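Local coordinates for protein beta-2-microglobulin (Ctenopharyngodon idella, PDB 5H5Z) that associates with the MHC class I heavy chain as its light chain and probably influences which peptides the complex presents, at residues B[46-54]-B[63-71]; B[71-80]-B[89-97]. The protein carries 1 engineered substitution. All coordinates share one frame; numbering follows the deposited sequence.

In the fold
Interactions 1 and 2 each describe an antiparallel hairpin, one from each sheet of the immunoglobulin sandwich. Interaction 1 joins strands 51-57 and 63-71, whereas interaction 2 belongs to strands 79-85 and 88-93, the connection before the first and the tail after the second. Both are only partly buried, with centres about 14 Å apart. Interaction 1, whose centre is about 7 Å from that of the chain, rests mainly on backbone and hydroxyl hydrogen bonds. Interaction 2, at about 10 Å, has one direct hydrogen bond between its segments and depends more on aromatic packing. Phe71 is common to both, ending strand 63-71 and turning its ring edge to Trp94, while Ile47 CD1 packs 3.9 Å from Tyr79 CD2.

Interaction 1: B[46-54]-B[63-71]; sequences VIADAQQTD and FHLTKSVSF
Thr53 OG1 is held by two partners: it accepts the backbone N-H of Thr66 at 2.9 Å (165° at the hydrogen) and gives its own proton to a water. Its chi1 of 58° sets OG1 between the backbone N and the carbonyl carbon, which turns the hydroxyl to strand 63-71, replacing a backbone carbonyl. The same water donates to Asp54 O and His64 O, bridging the two strands where direct pairing lapses. Thr53 N returns a bond to Thr66 O (3.0 Å). Gln51 and Ser68 form the antiparallel hydrogen-bonded pair; Gln51 N reaches Ser68 O at 2.7 Å, nearly straight at 170°, and a second water links Gln51 O to Ser68 OG. In the next, non-hydrogen-bonded pair, the amide of Gln52 crosses the end of Lys67 at a slant, Gln52 NE2 lying 3.6 Å from Lys67 CD, but the ammonium bonds to Ile38 O. Lys67 CE meets Ala50 CB at 3.6 Å, and Ile47 CG2 touches both methyls of Val69 (4.0 Å). This hairpin edges one sheet of the C1-set sandwich, 51-57 outermost within this chain; 63-71 pairs on its other side with 22-31, while Leu65 and Val69 pack on Ile36 and Leu40 of facing strand 36-42.

Interaction 2: B[71-80]-B[89-97]; sequences FKPEKSDEYS and NKTIVWESN
At the open end of the antiparallel hairpin formed by strands 79-85 and 88-93, the backbone N of Trp94 bonds to Tyr79 O at 2.8 Å, the N tilted 32° from the carbonyl plane. A water extends this pairing by accepting from Tyr79 N and donating to Trp94 O. One step along, Ser80 and Val93 make a non-hydrogen-bonded pair, and Ser80 CB rests 3.7 Å from Thr91 CG2. With CG anti to the backbone N (chi1 174°), the Trp94 indole extends to the segment leading out of strand 63-71. There, between the two sheets of the C1-set sandwich, the edge of Phe71 meets the face of its six-membered ring in a T-shaped stack, centroids 5.1 Å apart and planes at 82°. Pro73 CB approaches Trp94 CZ3 obliquely at 3.7 Å. Ser96 CA lies over the opposite indole face. Replacing Trp94 by an alanine would probably leave the Phe71 edge and Pro73 without their aromatic partner and open a gap between them and strand 88-93. Phe71 is fixed from other sides too, with Pro73 CD 3.8 Å above its ring centre and its CD2 3.6 Å over the face of Tyr79. Leu24 of strand 22-31 touches Phe71, Tyr79 and Trp94 alike.

Interaction 1: B[46-54]-B[63-71]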
ATOM      1  N   VAL B  46      -4.039  20.318 -14.389  1.00 32.43           N
ATOM      2  CA  VAL B  46      -4.321  19.595 -13.139  1.00 33.83           C
ATOM      3  C   VAL B  46      -5.819  19.307 -12.999  1.00 33.79           C
ATOM      4  O   VAL B  46      -6.643  20.217 -13.115  1.00 36.82           O
ATOM      5  CB  VAL B  46      -3.810  20.368 -11.896  1.00 34.80           C
ATOM      6  CG1 VAL B  46      -4.112  19.596 -10.619  1.00 33.60           C
ATOM      7  CG2 VAL B  46      -2.313  20.641 -11.998  1.00 35.48           C
ATOM      8  N   ILE B  47      -6.163  18.040 -12.769  1.00 32.68           N
ATOM      9  CA  ILE B  47      -7.554  17.642 -12.562  1.00 36.08           C
ATOM     10  C   ILE B  47      -7.936  17.882 -11.108  1.00 36.50           C
ATOM     11  O   ILE B  47      -7.254  17.413 -10.193  1.00 34.93           O
ATOM     12  CB  ILE B  47      -7.808  16.162 -12.940  1.00 35.31           C
ATOM     13  CG1 ILE B  47      -7.414  15.906 -14.403  1.00 34.85           C
ATOM     14  CG2 ILE B  47      -9.267  15.781 -12.691  1.00 35.35           C
ATOM     15  CD1 ILE B  47      -7.371  14.443 -14.795  1.00 29.94           C
ATOM     16  N   ALA B  48      -9.027  18.622 -10.911  1.00 40.17           N
ATOM     17  CA  ALA B  48      -9.542  18.933  -9.581  1.00 43.71           C
ATOM     18  C   ALA B  48     -10.238  17.728  -8.943  1.00 37.87           C
ATOM     19  O   ALA B  48     -10.646  16.786  -9.637  1.00 35.70           O
ATOM     20  CB  ALA B  48     -10.486  20.127  -9.646  1.00 43.97           C
ATOM     21  N   ASP B  49     -10.350  17.767  -7.617  1.00 38.72           N
ATOM     22  CA  ASP B  49     -11.052  16.746  -6.826  1.00 40.80           C
ATOM     23  C   ASP B  49     -10.435  15.346  -6.908  1.00 35.16           C
ATOM     24  O   ASP B  49     -11.124  14.347  -6.699  1.00 36.99           O
ATOM     25  CB  ASP B  49     -12.550  16.699  -7.178  1.00 49.88           C
ATOM     26  CG  ASP B  49     -13.275  18.000  -6.860  1.00 56.51           C
ATOM     27  OD1 ASP B  49     -12.720  18.846  -6.127  1.00 62.49           O
ATOM     28  OD2 ASP B  49     -14.412  18.172  -7.346  1.00 66.33           O
ATOM     29  N   ALA B  50      -9.141  15.275  -7.213  1.00 32.54           N
ATOM     30  CA  ALA B  50      -8.417  14.008  -7.148  1.00 29.18           C
ATOM     31  C   ALA B  50      -8.261  13.611  -5.683  1.00 30.12           C
ATOM     32  O   ALA B  50      -8.103  14.471  -4.823  1.00 33.52           O
ATOM     33  CB  ALA B  50      -7.062  14.123  -7.822  1.00 29.81           C
ATOM     34  N   GLN B  51      -8.322  12.309  -5.415  1.00 30.87           N
ATOM     35  CA  GLN B  51      -8.238  11.779  -4.054  1.00 29.27           C
ATOM     36  C   GLN B  51      -6.901  11.091  -3.823  1.00 28.59           C
ATOM     37  O   GLN B  51      -6.460  10.294  -4.651  1.00 29.36           O
ATOM     38  CB  GLN B  51      -9.373  10.780  -3.798  1.00 27.67           C
ATOM     39  CG  GLN B  51     -10.771  11.391  -3.793  1.00 28.39           C
ATOM     40  CD  GLN B  51     -11.409  11.482  -5.172  1.00 28.34           C
ATOM     41  OE1 GLN B  51     -10.848  11.038  -6.175  1.00 35.78           O
ATOM     42  NE2 GLN B  51     -12.601  12.061  -5.223  1.00 36.80           N
ATOM     43  N   GLN B  52      -6.265  11.391  -2.692  1.00 26.83           N
ATOM     44  CA  GLN B  52      -4.978  10.790  -2.351  1.00 24.20           C
ATOM     45  C   GLN B  52      -5.051  10.024  -1.034  1.00 22.89           C
ATOM     46  O   GLN B  52      -5.614  10.515  -0.051  1.00 26.56           O
ATOM     47  CB  GLN B  52      -3.884  11.863  -2.289  1.00 25.74           C
ATOM     48  CG  GLN B  52      -2.469  11.321  -2.129  1.00 26.33           C
ATOM     49  CD  GLN B  52      -1.412  12.409  -2.177  1.00 29.85           C
ATOM     50  OE1 GLN B  52      -0.654  12.598  -1.223  1.00 32.07           O
ATOM     51  NE2 GLN B  52      -1.356  13.136  -3.289  1.00 29.23           N
ATOM     52  N   THR B  53      -4.480   8.823  -1.030  1.00 23.27           N
ATOM     53  CA  THR B  53      -4.421   7.984   0.168  1.00 25.33           C
ATOM     54  C   THR B  53      -3.502   8.596   1.221  1.00 24.92           C
ATOM     55  O   THR B  53      -2.629   9.405   0.906  1.00 24.92           O
ATOM     56  CB  THR B  53      -3.951   6.547  -0.151  1.00 27.60           C
ATOM     57  OG1 THR B  53      -2.655   6.577  -0.768  1.00 25.76           O
ATOM     58  CG2 THR B  53      -4.947   5.846  -1.075  1.00 26.19           C
ATOM     59  N   ASP B  54      -3.716   8.208   2.473  1.00 25.56           N
ATOM     60  CA  ASP B  54      -2.915   8.690   3.592  1.00 23.91           C
ATOM     61  C   ASP B  54      -1.553   8.025   3.597  1.00 24.51           C
ATOM     62  O   ASP B  54      -1.417   6.859   3.217  1.00 24.26           O
ATOM     63  CB  ASP B  54      -3.628   8.406   4.912  1.00 24.06           C
ATOM     64  CG  ASP B  54      -4.923   9.187   5.057  1.00 26.15           C
ATOM     65  OD1 ASP B  54      -5.023  10.307   4.511  1.00 27.50           O
ATOM     66  OD2 ASP B  54      -5.840   8.683   5.729  1.00 27.30           O
ATOM     67  N   PHE B  63       7.838   4.319   1.194  1.00 23.84           N
ATOM     68  CA  PHE B  63       6.480   4.858   1.217  1.00 22.13           C
ATOM     69  C   PHE B  63       5.716   4.568  -0.075  1.00 22.30           C
ATOM     70  O   PHE B  63       6.312   4.370  -1.132  1.00 24.26           O
ATOM     71  CB  PHE B  63       6.531   6.372   1.448  1.00 22.71           C
ATOM     72  CG  PHE B  63       7.101   6.762   2.777  1.00 23.66           C
ATOM     73  CD1 PHE B  63       6.296   6.764   3.907  1.00 23.18           C
ATOM     74  CD2 PHE B  63       8.441   7.135   2.904  1.00 25.20           C
ATOM     75  CE1 PHE B  63       6.813   7.129   5.145  1.00 23.94           C
ATOM     76  CE2 PHE B  63       8.965   7.495   4.139  1.00 26.66           C
ATOM     77  CZ  PHE B  63       8.147   7.493   5.262  1.00 26.42           C
ATOM     78  N   HIS B  64       4.390   4.544   0.020  1.00 24.14           N
ATOM     79  CA  HIS B  64       3.543   4.421  -1.161  1.00 22.40           C
ATOM     80  C   HIS B  64       2.304   5.294  -1.012  1.00 23.49           C
ATOM     81  O   HIS B  64       1.790   5.484   0.099  1.00 23.27           O
ATOM     82  CB  HIS B  64       3.177   2.959  -1.452  1.00 26.48           C
ATOM     83  CG  HIS B  64       2.348   2.311  -0.383  1.00 29.51           C
ATOM     84  ND1 HIS B  64       0.988   2.128  -0.503  1.00 35.69           N
ATOM     85  CD2 HIS B  64       2.691   1.799   0.822  1.00 29.20           C
ATOM     86  CE1 HIS B  64       0.528   1.532   0.583  1.00 36.03           C
ATOM     87  NE2 HIS B  64       1.542   1.322   1.403  1.00 27.75           N
ATOM     88  N   LEU B  65       1.861   5.856  -2.131  1.00 21.81           N
ATOM     89  CA  LEU B  65       0.642   6.650  -2.182  1.00 22.67           C
ATOM     90  C   LEU B  65      -0.128   6.333  -3.447  1.00 23.24           C
ATOM     91  O   LEU B  65       0.457   5.977  -4.470  1.00 25.64           O
ATOM     92  CB  LEU B  65       0.962   8.147  -2.170  1.00 23.89           C
ATOM     93  CG  LEU B  65       1.556   8.765  -0.907  1.00 23.18           C
ATOM     94  CD1 LEU B  65       2.137  10.128  -1.232  1.00 25.68           C
ATOM     95  CD2 LEU B  65       0.517   8.877   0.210  1.00 23.84           C
ATOM     96  N   THR B  66      -1.444   6.467  -3.370  1.00 22.69           N
ATOM     97  CA  THR B  66      -2.294   6.320  -4.540  1.00 22.93           C
ATOM     98  C   THR B  66      -3.091   7.603  -4.751  1.00 23.17           C
ATOM     99  O   THR B  66      -3.764   8.081  -3.840  1.00 26.37           O
ATOM    100  CB  THR B  66      -3.239   5.108  -4.405  1.00 26.73           C
ATOM    101  OG1 THR B  66      -2.466   3.925  -4.166  1.00 25.02           O
ATOM    102  CG2 THR B  66      -4.061   4.914  -5.673  1.00 28.49           C
ATOM    103  N   LYS B  67      -2.983   8.174  -5.947  1.00 23.27           N
ATOM    104  CA  LYS B  67      -3.854   9.269  -6.346  1.00 23.03           C
ATOM    105  C   LYS B  67      -4.807   8.764  -7.413  1.00 23.56           C
ATOM    106  O   LYS B  67      -4.399   8.031  -8.310  1.00 25.19           O
ATOM    107  CB  LYS B  67      -3.057  10.458  -6.865  1.00 26.25           C
ATOM    108  CG  LYS B  67      -3.881  11.730  -6.935  1.00 26.52           C
ATOM    109  CD  LYS B  67      -3.057  12.898  -6.440  1.00 30.86           C
ATOM    110  CE  LYS B  67      -3.921  14.055  -5.991  1.00 31.90           C
ATOM    111  NZ  LYS B  67      -3.062  15.172  -5.512  1.00 32.10           N
ATOM    112  N   SER B  68      -6.077   9.143  -7.299  1.00 23.43           N
ATOM    113  CA  SER B  68      -7.099   8.686  -8.236  1.00 23.71           C
ATOM    114  C   SER B  68      -8.172   9.747  -8.433  1.00 24.64           C
ATOM    115  O   SER B  68      -8.350  10.623  -7.587  1.00 27.14           O
ATOM    116  CB  SER B  68      -7.727   7.369  -7.756  1.00 25.85           C
ATOM    117  OG  SER B  68      -8.370   7.520  -6.496  1.00 28.04           O
ATOM    118  N   VAL B  69      -8.863   9.676  -9.569  1.00 23.47           N
ATOM    119  CA  VAL B  69      -9.995  10.549  -9.858  1.00 25.93           C
ATOM    120  C   VAL B  69     -10.871   9.894 -10.922  1.00 24.30           C
ATOM    121  O   VAL B  69     -10.383   9.092 -11.728  1.00 23.57           O
ATOM    122  CB  VAL B  69      -9.546  11.966 -10.309  1.00 25.64           C
ATOM    123  CG1 VAL B  69      -8.919  11.943 -11.700  1.00 25.36           C
ATOM    124  CG2 VAL B  69     -10.708  12.951 -10.255  1.00 25.16           C
ATOM    125  N   SER B  70     -12.163  10.214 -10.900  1.00 27.00           N
ATOM    126  CA  SER B  70     -13.083   9.759 -11.950  0.50 28.09           C
ATOM    127  C   SER B  70     -12.681  10.376 -13.285  1.00 27.30           C
ATOM    128  O   SER B  70     -12.300  11.545 -13.338  1.00 27.95           O
ATOM    129  CB  SER B  70     -14.523  10.151 -11.605  0.50 36.15           C
ATOM    130  OG  SER B  70     -15.386   9.945 -12.711  0.50 36.20           O
ATOM    131  N   PHE B  71     -12.754   9.587 -14.355  1.00 26.92           N
ATOM    132  CA  PHE B  71     -12.505  10.103 -15.701  1.00 27.82           C
ATOM    133  C   PHE B  71     -13.243   9.289 -16.754  1.00 29.45           C
ATOM    134  O   PHE B  71     -13.619   8.137 -16.515  1.00 30.00           O
ATOM    135  CB  PHE B  71     -10.994  10.261 -16.007  1.00 26.31           C
ATOM    136  CG  PHE B  71     -10.302   9.012 -16.509  1.00 26.73           C
ATOM    137  CD1 PHE B  71     -10.508   7.767 -15.912  1.00 25.69           C
ATOM    138  CD2 PHE B  71      -9.409   9.095 -17.577  1.00 25.98           C
ATOM    139  CE1 PHE B  71      -9.850   6.636 -16.383  1.00 26.33           C
ATOM    140  CE2 PHE B  71      -8.742   7.968 -18.048  1.00 27.06           C
ATOM    141  CZ  PHE B  71      -8.966   6.736 -17.452  1.00 27.49           C
TER
HETATM  142  O   HOH W   1      -6.785   7.234  -4.208  1.00 29.14           O
HETATM  143  O   HOH W   2      -0.807   5.356   0.993  1.00 24.81           O

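Interaction 2: B[71-80]-B[89-97]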
ATOM      1  N   PHE B  71     -12.754   9.587 -14.355  1.00 26.92           N
ATOM      2  CA  PHE B  71     -12.505  10.103 -15.701  1.00 27.82           C
ATOM      3  C   PHE B  71     -13.243   9.289 -16.754  1.00 29.45           C
ATOM      4  O   PHE B  71     -13.619   8.137 -16.515  1.00 30.00           O
ATOM      5  CB  PHE B  71     -10.994  10.261 -16.007  1.00 26.31           C
ATOM      6  CG  PHE B  71     -10.302   9.012 -16.509  1.00 26.73           C
ATOM      7  CD1 PHE B  71     -10.508   7.767 -15.912  1.00 25.69           C
ATOM      8  CD2 PHE B  71      -9.409   9.095 -17.577  1.00 25.98           C
ATOM      9  CE1 PHE B  71      -9.850   6.636 -16.383  1.00 26.33           C
ATOM     10  CE2 PHE B  71      -8.742   7.968 -18.048  1.00 27.06           C
ATOM     11  CZ  PHE B  71      -8.966   6.736 -17.452  1.00 27.49           C
ATOM     12  N   LYS B  72     -13.478   9.918 -17.897  1.00 30.02           N
ATOM     13  CA  LYS B  72     -14.108   9.270 -19.027  1.00 30.61           C
ATOM     14  C   LYS B  72     -13.207   9.514 -20.239  1.00 29.66           C
ATOM     15  O   LYS B  72     -13.330  10.542 -20.904  1.00 31.39           O
ATOM     16  CB  LYS B  72     -15.517   9.833 -19.241  1.00 33.13           C
ATOM     17  CG  LYS B  72     -16.378   9.023 -20.201  1.00 36.01           C
ATOM     18  CD  LYS B  72     -17.857   9.358 -20.067  1.00 42.69           C
ATOM     19  CE  LYS B  72     -18.231  10.594 -20.867  1.00 34.59           C
ATOM     20  NZ  LYS B  72     -19.710  10.727 -21.021  1.00 47.89           N
ATOM     21  N   PRO B  73     -12.278   8.573 -20.512  1.00 29.37           N
ATOM     22  CA  PRO B  73     -11.311   8.797 -21.594  1.00 28.93           C
ATOM     23  C   PRO B  73     -11.960   8.870 -22.977  1.00 32.49           C
ATOM     24  O   PRO B  73     -12.833   8.062 -23.306  1.00 33.90           O
ATOM     25  CB  PRO B  73     -10.377   7.586 -21.494  1.00 31.48           C
ATOM     26  CG  PRO B  73     -11.183   6.531 -20.814  1.00 32.43           C
ATOM     27  CD  PRO B  73     -12.069   7.267 -19.852  1.00 27.65           C
ATOM     28  N   GLU B  74     -11.549   9.865 -23.757  1.00 34.08           N
ATOM     29  CA  GLU B  74     -12.001  10.024 -25.139  1.00 34.59           C
ATOM     30  C   GLU B  74     -10.780  10.109 -26.052  1.00 38.65           C
ATOM     31  O   GLU B  74      -9.659  10.304 -25.579  1.00 36.82           O
ATOM     32  CB  GLU B  74     -12.886  11.270 -25.295  1.00 37.74           C
ATOM     33  CG  GLU B  74     -14.113  11.322 -24.381  1.00 42.07           C
ATOM     34  CD  GLU B  74     -15.241  10.376 -24.783  1.00 44.48           C
ATOM     35  OE1 GLU B  74     -15.116   9.657 -25.795  1.00 45.75           O
ATOM     36  OE2 GLU B  74     -16.272  10.347 -24.077  1.00 47.10           O
ATOM     37  N   LYS B  75     -11.005   9.959 -27.356  1.00 41.42           N
ATOM     38  CA  LYS B  75      -9.923   9.915 -28.347  1.00 44.81           C
ATOM     39  C   LYS B  75      -8.928  11.075 -28.307  1.00 40.55           C
ATOM     40  O   LYS B  75      -7.721  10.862 -28.404  1.00 45.36           O
ATOM     41  CB  LYS B  75     -10.487   9.766 -29.766  1.00 49.41           C
ATOM     42  CG  LYS B  75     -10.104   8.458 -30.438  1.00 57.42           C
ATOM     43  CD  LYS B  75      -8.631   8.454 -30.833  1.00 68.86           C
ATOM     44  CE  LYS B  75      -8.035   7.057 -30.740  1.00 61.81           C
ATOM     45  NZ  LYS B  75      -6.781   6.912 -31.536  1.00 73.99           N
ATOM     46  N   SER B  76      -9.437  12.294 -28.166  1.00 45.17           N
ATOM     47  CA  SER B  76      -8.600  13.487 -28.291  1.00 51.74           C
ATOM     48  C   SER B  76      -7.967  13.956 -26.976  1.00 45.39           C
ATOM     49  O   SER B  76      -7.298  14.991 -26.945  1.00 48.68           O
ATOM     50  CB  SER B  76      -9.394  14.627 -28.942  1.00 60.50           C
ATOM     51  OG  SER B  76     -10.524  14.972 -28.161  1.00 67.52           O
ATOM     52  N   ASP B  77      -8.160  13.191 -25.903  1.00 38.81           N
ATOM     53  CA  ASP B  77      -7.680  13.594 -24.576  1.00 35.14           C
ATOM     54  C   ASP B  77      -6.504  12.761 -24.072  1.00 36.06           C
ATOM     55  O   ASP B  77      -6.503  11.534 -24.190  1.00 41.38           O
ATOM     56  CB  ASP B  77      -8.824  13.552 -23.557  1.00 35.12           C
ATOM     57  CG  ASP B  77      -9.925  14.547 -23.873  1.00 36.68           C
ATOM     58  OD1 ASP B  77      -9.603  15.706 -24.215  1.00 38.39           O
ATOM     59  OD2 ASP B  77     -11.115  14.167 -23.777  1.00 39.17           O
ATOM     60  N   GLU B  78      -5.512  13.447 -23.507  1.00 33.40           N
ATOM     61  CA  GLU B  78      -4.343  12.809 -22.905  1.00 30.77           C
ATOM     62  C   GLU B  78      -4.378  12.929 -21.385  1.00 30.01           C
ATOM     63  O   GLU B  78      -4.600  14.017 -20.848  1.00 31.27           O
ATOM     64  CB  GLU B  78      -3.051  13.437 -23.439  1.00 34.85           C
ATOM     65  CG  GLU B  78      -1.824  13.144 -22.582  1.00 37.97           C
ATOM     66  CD  GLU B  78      -0.688  14.119 -22.817  1.00 37.82           C
ATOM     67  OE1 GLU B  78      -0.009  13.996 -23.851  1.00 46.77           O
ATOM     68  OE2 GLU B  78      -0.466  15.001 -21.962  1.00 40.28           O
ATOM     69  N   TYR B  79      -4.142  11.810 -20.705  1.00 26.87           N
ATOM     70  CA  TYR B  79      -4.050  11.784 -19.246  1.00 26.45           C
ATOM     71  C   TYR B  79      -2.654  11.394 -18.796  1.00 24.45           C
ATOM     72  O   TYR B  79      -1.977  10.597 -19.453  1.00 28.49           O
ATOM     73  CB  TYR B  79      -5.110  10.856 -18.651  1.00 26.55           C
ATOM     74  CG  TYR B  79      -6.510  11.351 -18.932  1.00 26.19           C
ATOM     75  CD1 TYR B  79      -7.187  10.963 -20.089  1.00 25.67           C
ATOM     76  CD2 TYR B  79      -7.148  12.234 -18.058  1.00 26.97           C
ATOM     77  CE1 TYR B  79      -8.460  11.432 -20.361  1.00 25.92           C
ATOM     78  CE2 TYR B  79      -8.422  12.706 -18.323  1.00 26.89           C
ATOM     79  CZ  TYR B  79      -9.071  12.302 -19.477  1.00 25.22           C
ATOM     80  OH  TYR B  79     -10.331  12.768 -19.748  1.00 27.33           O
ATOM     81  N   SER B  80      -2.224  11.973 -17.678  1.00 24.39           N
ATOM     82  CA  SER B  80      -0.887  11.731 -17.153  1.00 24.77           C
ATOM     83  C   SER B  80      -0.818  11.962 -15.649  1.00 23.54           C
ATOM     84  O   SER B  80      -1.735  12.538 -15.045  1.00 25.38           O
ATOM     85  CB  SER B  80       0.161  12.585 -17.892  1.00 25.47           C
ATOM     86  OG  SER B  80      -0.087  13.971 -17.738  1.00 29.27           O
ATOM     87  N   ASN B  89      11.256  15.837 -11.320  1.00 31.75           N
ATOM     88  CA  ASN B  89       9.941  16.156 -11.862  1.00 31.34           C
ATOM     89  C   ASN B  89       9.634  15.200 -13.002  1.00 32.04           C
ATOM     90  O   ASN B  89      10.146  15.365 -14.098  1.00 35.35           O
ATOM     91  CB  ASN B  89       9.906  17.622 -12.332  1.00 35.15           C
ATOM     92  CG  ASN B  89       8.566  18.030 -12.937  1.00 36.50           C
ATOM     93  OD1 ASN B  89       7.609  17.257 -12.971  1.00 36.88           O
ATOM     94  ND2 ASN B  89       8.499  19.267 -13.418  1.00 36.76           N
ATOM     95  N   LYS B  90       8.808  14.193 -12.733  1.00 29.04           N
ATOM     96  CA  LYS B  90       8.488  13.191 -13.749  1.00 31.23           C
ATOM     97  C   LYS B  90       7.016  13.230 -14.138  1.00 30.64           C
ATOM     98  O   LYS B  90       6.153  13.477 -13.298  1.00 30.13           O
ATOM     99  CB  LYS B  90       8.879  11.787 -13.274  1.00 34.99           C
ATOM    100  CG  LYS B  90      10.320  11.669 -12.799  1.00 44.03           C
ATOM    101  CD  LYS B  90      10.891  10.287 -13.076  1.00 52.96           C
ATOM    102  CE  LYS B  90      12.278  10.112 -12.471  1.00 62.58           C
ATOM    103  NZ  LYS B  90      13.248  11.190 -12.823  1.00 66.75           N
ATOM    104  N   THR B  91       6.746  13.000 -15.419  1.00 29.53           N
ATOM    105  CA  THR B  91       5.377  12.901 -15.917  1.00 27.06           C
ATOM    106  C   THR B  91       5.226  11.601 -16.692  1.00 27.49           C
ATOM    107  O   THR B  91       5.963  11.353 -17.641  1.00 29.99           O
ATOM    108  CB  THR B  91       5.009  14.107 -16.808  1.00 27.55           C
ATOM    109  OG1 THR B  91       5.084  15.305 -16.033  1.00 30.88           O
ATOM    110  CG2 THR B  91       3.593  13.969 -17.375  1.00 29.71           C
ATOM    111  N   ILE B  92       4.274  10.774 -16.270  1.00 26.85           N
ATOM    112  CA  ILE B  92       4.006   9.499 -16.933  1.00 24.99           C
ATOM    113  C   ILE B  92       2.625   9.554 -17.582  1.00 25.27           C
ATOM    114  O   ILE B  92       1.625   9.777 -16.902  1.00 25.95           O
ATOM    115  CB  ILE B  92       4.113   8.315 -15.938  1.00 24.13           C
ATOM    116  CG1 ILE B  92       5.444   8.353 -15.169  1.00 26.85           C
ATOM    117  CG2 ILE B  92       3.919   6.973 -16.638  1.00 26.62           C
ATOM    118  CD1 ILE B  92       6.685   8.138 -16.013  1.00 30.45           C
ATOM    119  N   VAL B  93       2.588   9.366 -18.900  1.00 24.33           N
ATOM    120  CA  VAL B  93       1.343   9.375 -19.667  1.00 27.45           C
ATOM    121  C   VAL B  93       0.617   8.039 -19.505  1.00 26.39           C
ATOM    122  O   VAL B  93       1.233   6.973 -19.574  1.00 28.22           O
ATOM    123  CB  VAL B  93       1.611   9.666 -21.165  1.00 29.01           C
ATOM    124  CG1 VAL B  93       0.347   9.507 -22.006  1.00 30.72           C
ATOM    125  CG2 VAL B  93       2.190  11.064 -21.342  1.00 33.15           C
ATOM    126  N   TRP B  94      -0.693   8.107 -19.287  1.00 26.71           N
ATOM    127  CA  TRP B  94      -1.536   6.917 -19.195  1.00 26.64           C
ATOM    128  C   TRP B  94      -1.645   6.180 -20.532  1.00 24.07           C
ATOM    129  O   TRP B  94      -2.002   6.773 -21.544  1.00 31.56           O
ATOM    130  CB  TRP B  94      -2.926   7.297 -18.703  1.00 23.35           C
ATOM    131  CG  TRP B  94      -3.891   6.164 -18.724  1.00 24.96           C
ATOM    132  CD1 TRP B  94      -3.833   5.022 -17.979  1.00 26.39           C
ATOM    133  CD2 TRP B  94      -5.068   6.062 -19.529  1.00 24.84           C
ATOM    134  NE1 TRP B  94      -4.900   4.209 -18.274  1.00 24.41           N
ATOM    135  CE2 TRP B  94      -5.678   4.824 -19.220  1.00 26.12           C
ATOM    136  CE3 TRP B  94      -5.669   6.895 -20.483  1.00 26.41           C
ATOM    137  CZ2 TRP B  94      -6.862   4.396 -19.831  1.00 23.92           C
ATOM    138  CZ3 TRP B  94      -6.845   6.470 -21.092  1.00 25.07           C
ATOM    139  CH2 TRP B  94      -7.430   5.233 -20.759  1.00 27.27           C
ATOM    140  N   GLU B  95      -1.321   4.891 -20.503  1.00 27.78           N
ATOM    141  CA  GLU B  95      -1.427   3.992 -21.653  1.00 29.59           C
ATOM    142  C   GLU B  95      -2.671   3.128 -21.464  1.00 26.40           C
ATOM    143  O   GLU B  95      -2.768   2.404 -20.471  1.00 32.92           O
ATOM    144  CB  GLU B  95      -0.174   3.112 -21.721  1.00 39.87           C
ATOM    145  CG  GLU B  95      -0.297   1.870 -22.589  1.00 37.69           C
ATOM    146  CD  GLU B  95      -0.448   2.203 -24.058  1.00 45.75           C
ATOM    147  OE1 GLU B  95       0.563   2.587 -24.689  1.00 50.61           O
ATOM    148  OE2 GLU B  95      -1.578   2.085 -24.574  1.00 48.89           O
ATOM    149  N   SER B  96      -3.605   3.196 -22.415  1.00 27.68           N
ATOM    150  CA  SER B  96      -4.880   2.479 -22.294  0.50 30.39           C
ATOM    151  C   SER B  96      -4.798   0.961 -22.517  1.00 32.43           C
ATOM    152  O   SER B  96      -5.692   0.229 -22.102  1.00 35.29           O
ATOM    153  CB  SER B  96      -5.930   3.085 -23.230  0.50 31.56           C
ATOM    154  OG  SER B  96      -5.634   2.790 -24.576  0.50 28.18           O
ATOM    155  N   ASN B  97      -3.744   0.482 -23.172  1.00 31.48           N
ATOM    156  CA  ASN B  97      -3.651  -0.959 -23.511  1.00 34.30           C
ATOM    157  C   ASN B  97      -4.754  -1.402 -24.485  1.00 31.45           C
ATOM    158  O   ASN B  97      -4.834  -2.575 -24.859  1.00 28.84           O
ATOM    159  CB  ASN B  97      -3.691  -1.855 -22.257  1.00 36.76           C
ATOM    160  CG  ASN B  97      -2.536  -1.600 -21.302  1.00 37.54           C
ATOM    161  OD1 ASN B  97      -1.379  -1.528 -21.710  1.00 40.22           O
ATOM    162  ND2 ASN B  97      -2.850  -1.492 -20.013  1.00 42.20           N
TER
HETATM  163  O   HOH W   3      -3.569   9.254 -22.140  1.00 36.48           O